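Uncharacterized metal-dependent hydrolase (PDB 3ICJ) probably hydrolyses carbon-nitrogen bonds other than peptide bonds, as an amidohydrolase-family enzyme with a two-zinc site whose natural substrate is not known. Local coordinates at residues E333-A338 and A365-R370; E481-G484 and F490-E493. One frame throughout, in Å; residues are numbered along the deposited sequence.

Interaction 1 (E333-A338 and A365-R370)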
loop_
_atom_site.group_PDB
_atom_site.type_symbol
_atom_site.label_atom_id
_atom_site.label_comp_id
_atom_site.label_asym_id
_atom_site.label_seq_id
_atom_site.Cartn_x
_atom_site.Cartn_y
_atom_site.Cartn_z
ATOM N N GLU A 333 -3.723 7.430 23.107
ATOM C CA GLU A 333 -2.365 7.494 23.706
ATOM C C GLU A 333 -1.263 7.726 22.639
ATOM O O GLU A 333 -0.375 8.556 22.824
ATOM C CB GLU A 333 -2.085 6.228 24.529
ATOM C CG GLU A 333 -0.955 6.325 25.570
ATOM C CD GLU A 333 0.389 5.822 25.049
ATOM O OE1 GLU A 333 1.415 6.081 25.718
ATOM O OE2 GLU A 333 0.428 5.170 23.973
ATOM N N VAL A 334 -1.356 7.020 21.514
ATOM C CA VAL A 334 -0.388 7.185 20.426
ATOM C C VAL A 334 -0.556 8.542 19.758
ATOM O O VAL A 334 0.435 9.238 19.531
ATOM C CB VAL A 334 -0.473 6.024 19.391
ATOM C CG1 VAL A 334 0.355 6.333 18.135
ATOM C CG2 VAL A 334 0.003 4.735 20.015
ATOM N N ILE A 335 -1.809 8.932 19.493
ATOM C CA ILE A 335 -2.127 10.257 18.943
ATOM C C ILE A 335 -1.529 11.388 19.796
ATOM O O ILE A 335 -0.978 12.359 19.266
ATOM C CB ILE A 335 -3.666 10.471 18.753
ATOM C CG1 ILE A 335 -4.205 9.555 17.654
ATOM C CG2 ILE A 335 -3.979 11.914 18.392
ATOM C CD1 ILE A 335 -5.761 9.532 17.583
ATOM N N GLU A 336 -1.609 11.261 21.115
ATOM C CA GLU A 336 -1.079 12.316 21.971
ATOM C C GLU A 336 0.446 12.411 21.894
ATOM O O GLU A 336 1.012 13.475 22.141
ATOM C CB GLU A 336 -1.556 12.146 23.418
ATOM C CG GLU A 336 -3.052 12.403 23.590
ATOM C CD GLU A 336 -3.447 13.844 23.280
ATOM O OE1 GLU A 336 -2.707 14.781 23.657
ATOM O OE2 GLU A 336 -4.512 14.043 22.671
ATOM N N ARG A 337 1.099 11.304 21.552
ATOM C CA ARG A 337 2.536 11.291 21.320
ATOM C C ARG A 337 2.875 11.826 19.925
ATOM O O ARG A 337 3.940 12.418 19.727
ATOM C CB ARG A 337 3.103 9.870 21.478
ATOM C CG ARG A 337 3.121 9.326 22.902
ATOM C CD ARG A 337 3.650 7.881 22.916
ATOM N NE ARG A 337 5.117 7.829 22.905
ATOM C CZ ARG A 337 5.843 6.712 22.896
ATOM N NH1 ARG A 337 5.256 5.515 22.852
ATOM N NH2 ARG A 337 7.163 6.795 22.909
ATOM N N ALA A 338 1.976 11.611 18.956
ATOM C CA ALA A 338 2.193 12.090 17.584
ATOM C C ALA A 338 2.014 13.605 17.460
ATOM O O ALA A 338 2.739 14.251 16.710
ATOM C CB ALA A 338 1.277 11.345 16.588
ATOM N N ALA A 365 -9.518 12.984 20.800
ATOM C CA ALA A 365 -8.221 13.656 20.698
ATOM C C ALA A 365 -8.263 14.957 19.874
ATOM O O ALA A 365 -7.252 15.644 19.766
ATOM C CB ALA A 365 -7.177 12.694 20.130
ATOM N N GLU A 366 -9.428 15.268 19.300
ATOM C CA GLU A 366 -9.649 16.439 18.432
ATOM C C GLU A 366 -8.629 16.466 17.310
ATOM O O GLU A 366 -8.003 17.492 17.040
ATOM C CB GLU A 366 -9.645 17.748 19.248
ATOM C CG GLU A 366 -10.789 17.815 20.247
ATOM C CD GLU A 366 -10.540 18.821 21.361
ATOM O OE1 GLU A 366 -9.563 18.665 22.133
ATOM O OE2 GLU A 366 -11.339 19.763 21.469
ATOM N N PHE A 367 -8.466 15.309 16.669
ATOM C CA PHE A 367 -7.373 15.092 15.770
ATOM C C PHE A 367 -7.956 14.581 14.459
ATOM O O PHE A 367 -8.681 13.600 14.448
ATOM C CB PHE A 367 -6.412 14.054 16.385
ATOM C CG PHE A 367 -5.162 13.798 15.560
ATOM C CD1 PHE A 367 -4.013 14.556 15.769
ATOM C CD2 PHE A 367 -5.125 12.766 14.616
ATOM C CE1 PHE A 367 -2.844 14.307 15.030
ATOM C CE2 PHE A 367 -3.976 12.524 13.860
ATOM C CZ PHE A 367 -2.831 13.306 14.074
ATOM N N SER A 368 -7.641 15.227 13.355
ATOM C CA SER A 368 -8.186 14.771 12.075
ATOM C C SER A 368 -7.219 13.782 11.418
ATOM O O SER A 368 -6.277 14.180 10.737
ATOM C CB SER A 368 -8.524 15.960 11.171
ATOM O OG SER A 368 -9.623 15.639 10.329
ATOM N N GLY A 369 -7.438 12.491 11.662
ATOM C CA GLY A 369 -6.512 11.474 11.196
ATOM C C GLY A 369 -6.977 10.900 9.880
ATOM O O GLY A 369 -7.861 11.456 9.222
ATOM N N ARG A 370 -6.356 9.797 9.479
ATOM C CA ARG A 370 -6.815 9.074 8.338
ATOM C C ARG A 370 -7.169 7.643 8.713
ATOM O O ARG A 370 -6.611 7.073 9.660
ATOM C CB ARG A 370 -5.821 9.135 7.137
ATOM C CG ARG A 370 -4.404 8.795 7.460
ATOM C CD ARG A 370 -3.482 8.936 6.238
ATOM N NE ARG A 370 -3.572 7.761 5.357
ATOM C CZ ARG A 370 -2.836 7.580 4.263
ATOM N NH1 ARG A 370 -1.964 8.508 3.874
ATOM N NH2 ARG A 370 -2.985 6.475 3.543
#
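Ile335, on the last turn of helix 328-338, faces Ala365 across a CA-CA distance of 7.2 Å, at the point where helix 352-365 ends in a Schellman motif and Glu366 takes positive phi. The contact is carried by one methyl group. Ile335 CG2 lies anti to its own backbone nitrogen and reaches two partners at once: it stands 3.7 Å from Ala365 CB and 3.6 Å from Phe367 CG. Measured against the aromatic ring, CG2 sits 3.5 Å above the plane of Phe367, and the line from the ring centroid to CG2 leans 25° from the normal. This is a CH-pi contact over the face, displaced toward the CB end of the ring, as the additional approach of CG2 to Phe367 CB confirms. With CG of Phe367 anti to the backbone N (chi1 -177°), the ring face is presented to Ile335 of helix 328-338. Ile335 and Phe367 both also touch Phe362 of helix 352-365, which extends the apolar cluster.

Glu336 borders this cluster at the surface. Its chain bends back, bringing OE2 to 3.9 Å from Ala365 CB, an approach without a polar bond. The charge of OE2 is instead met by Lys339 NZ, which also binds the carbonyl oxygen of Ala365 and so links the ends of both helices. Helix 352-365 links parallel strands 346-349 and 370-371, a beta-alpha-beta crossover as in the amidohydrolase (beta/alpha) barrel, where the helices pack round the outside.

Interaction 2 (E481-G484 and F490-E493)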
loop_
_atom_site.group_PDB
_atom_site.type_symbol
_atom_site.label_atom_id
_atom_site.label_comp_id
_atom_site.label_asym_id
_atom_site.label_seq_id
_atom_site.Cartn_x
_atom_site.Cartn_y
_atom_site.Cartn_z
ATOM N N GLU A 481 0.473 18.546 -0.318
ATOM C CA GLU A 481 -0.353 19.581 -0.953
ATOM C C GLU A 481 0.142 20.014 -2.342
ATOM O O GLU A 481 -0.616 20.599 -3.123
ATOM C CB GLU A 481 -0.483 20.811 -0.030
ATOM C CG GLU A 481 -1.044 20.527 1.393
ATOM C CD GLU A 481 -2.440 19.863 1.415
ATOM O OE1 GLU A 481 -3.279 20.121 0.511
ATOM O OE2 GLU A 481 -2.695 19.083 2.367
ATOM N N ASP A 482 1.406 19.730 -2.631
ATOM C CA ASP A 482 2.017 20.088 -3.922
ATOM C C ASP A 482 2.184 18.883 -4.864
ATOM O O ASP A 482 2.986 18.923 -5.796
ATOM C CB ASP A 482 3.348 20.817 -3.690
ATOM C CG ASP A 482 4.380 19.967 -2.960
ATOM O OD1 ASP A 482 4.042 18.903 -2.377
ATOM O OD2 ASP A 482 5.552 20.386 -2.966
ATOM N N LEU A 483 1.413 17.814 -4.621
ATOM C CA LEU A 483 1.375 16.669 -5.534
ATOM C C LEU A 483 -0.043 16.388 -6.034
ATOM O O LEU A 483 -1.014 16.753 -5.375
ATOM C CB LEU A 483 1.968 15.405 -4.867
ATOM C CG LEU A 483 3.496 15.386 -4.774
ATOM C CD1 LEU A 483 3.993 14.444 -3.706
ATOM C CD2 LEU A 483 4.154 15.087 -6.125
ATOM N N GLY A 484 -0.142 15.719 -7.182
ATOM C CA GLY A 484 -1.412 15.199 -7.705
ATOM C C GLY A 484 -2.036 15.945 -8.872
ATOM O O GLY A 484 -2.975 15.446 -9.496
ATOM N N PHE A 490 3.088 22.978 -8.515
ATOM C CA PHE A 490 3.050 21.552 -8.160
ATOM C C PHE A 490 4.355 20.882 -8.557
ATOM O O PHE A 490 5.003 21.302 -9.521
ATOM C CB PHE A 490 1.853 20.833 -8.818
ATOM C CG PHE A 490 0.563 21.027 -8.076
ATOM C CD1 PHE A 490 -0.138 22.226 -8.178
ATOM C CD2 PHE A 490 0.056 20.020 -7.260
ATOM C CE1 PHE A 490 -1.336 22.428 -7.475
ATOM C CE2 PHE A 490 -1.144 20.206 -6.551
ATOM C CZ PHE A 490 -1.840 21.410 -6.661
ATOM N N ARG A 491 4.750 19.865 -7.791
ATOM C CA ARG A 491 5.908 19.045 -8.142
ATOM C C ARG A 491 5.607 18.316 -9.446
ATOM O O ARG A 491 4.509 17.782 -9.633
ATOM C CB ARG A 491 6.231 18.035 -7.048
ATOM C CG ARG A 491 6.896 18.629 -5.852
ATOM C CD ARG A 491 6.774 17.703 -4.674
ATOM N NE ARG A 491 7.233 18.366 -3.458
ATOM C CZ ARG A 491 8.482 18.326 -3.012
ATOM N NH1 ARG A 491 8.807 18.972 -1.902
ATOM N NH2 ARG A 491 9.408 17.636 -3.669
ATOM N N ALA A 492 6.583 18.323 -10.352
ATOM C CA ALA A 492 6.359 17.839 -11.706
ATOM C C ALA A 492 6.523 16.327 -11.770
ATOM O O ALA A 492 7.561 15.830 -12.197
ATOM C CB ALA A 492 7.299 18.538 -12.686
ATOM N N GLU A 493 5.509 15.610 -11.292
ATOM C CA GLU A 493 5.459 14.160 -11.408
ATOM C C GLU A 493 4.408 13.877 -12.463
ATOM O O GLU A 493 3.217 14.101 -12.252
ATOM C CB GLU A 493 5.120 13.478 -10.067
ATOM C CG GLU A 493 6.053 13.813 -8.895
ATOM C CD GLU A 493 7.436 13.179 -8.983
ATOM O OE1 GLU A 493 7.727 12.437 -9.951
ATOM O OE2 GLU A 493 8.241 13.432 -8.073
HETATM O O HOH W 1 2.302 17.054 -8.768
#
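Asp482 and Arg491 meet obliquely across the two arms of a loop closed on itself between helix 463-477 and strand 494-497, on the periphery of the amidohydrolase fold. The carboxylate and guanidinium planes stand 86° apart, so the salt bridge is not the flat, two-pronged kind: NE of Arg491 alone reaches OD2 of Asp482, at 2.7 Å, and comes from above the carboxylate plane. The N-H...O angle of 142° shows a bent bond. Asp482 can present OD2 there because chi1 (62°) sets CG between the backbone N and the carbonyl carbon, while the arginine chain runs extended from CG to NE. Outside the loop, Arg64 also bonds to OD2, and Glu286 pairs with Arg491 NH1, so each charge has a second partner.

The main chain closes beside this pair: Arg491 N donates to Asp482 O at 2.8 Å. Phe490 lies on the other side of that link, its CD2 3.4 Å from Asp482 C; the Leu483 carbonyl meets the ring at its edge, whereas Glu481 O approaches obliquely, 3.5 Å from Phe490 CE2. Leu483 O is buried here without a polar partner in the model.

Ala492, between Arg491 and Glu493, is the centre of an inverse gamma turn. The Glu493 carboxylate is held by Arg289, His237 and Asn264, which leaves the aliphatic part of the chain to meet Leu483. That leucine places its CD2 methyl beside the base of the arginine side chain, 3.7 Å from Arg491 CB, and against Glu493 CG, at 3.6 Å.

In the fold
Interactions 1 and 2 follow one another along the chain, with centres 26 Å apart and nearest atoms about 10 Å apart, so neither touches the other. Both lie away from the zinc site. Interaction 1 is partly buried and joins the end of helix 328-338 to the end of helix 352-365 and the loop that follows, covering 206 Å² in all; its charged residue bonds outside the pair of segments. Interaction 2 is a surface contact within one loop and buries more, 326 Å². In interaction 1 the contact is made by a methyl against a methyl and a ring, whereas the loop of interaction 2 adds a salt bridge and a backbone hydrogen bond.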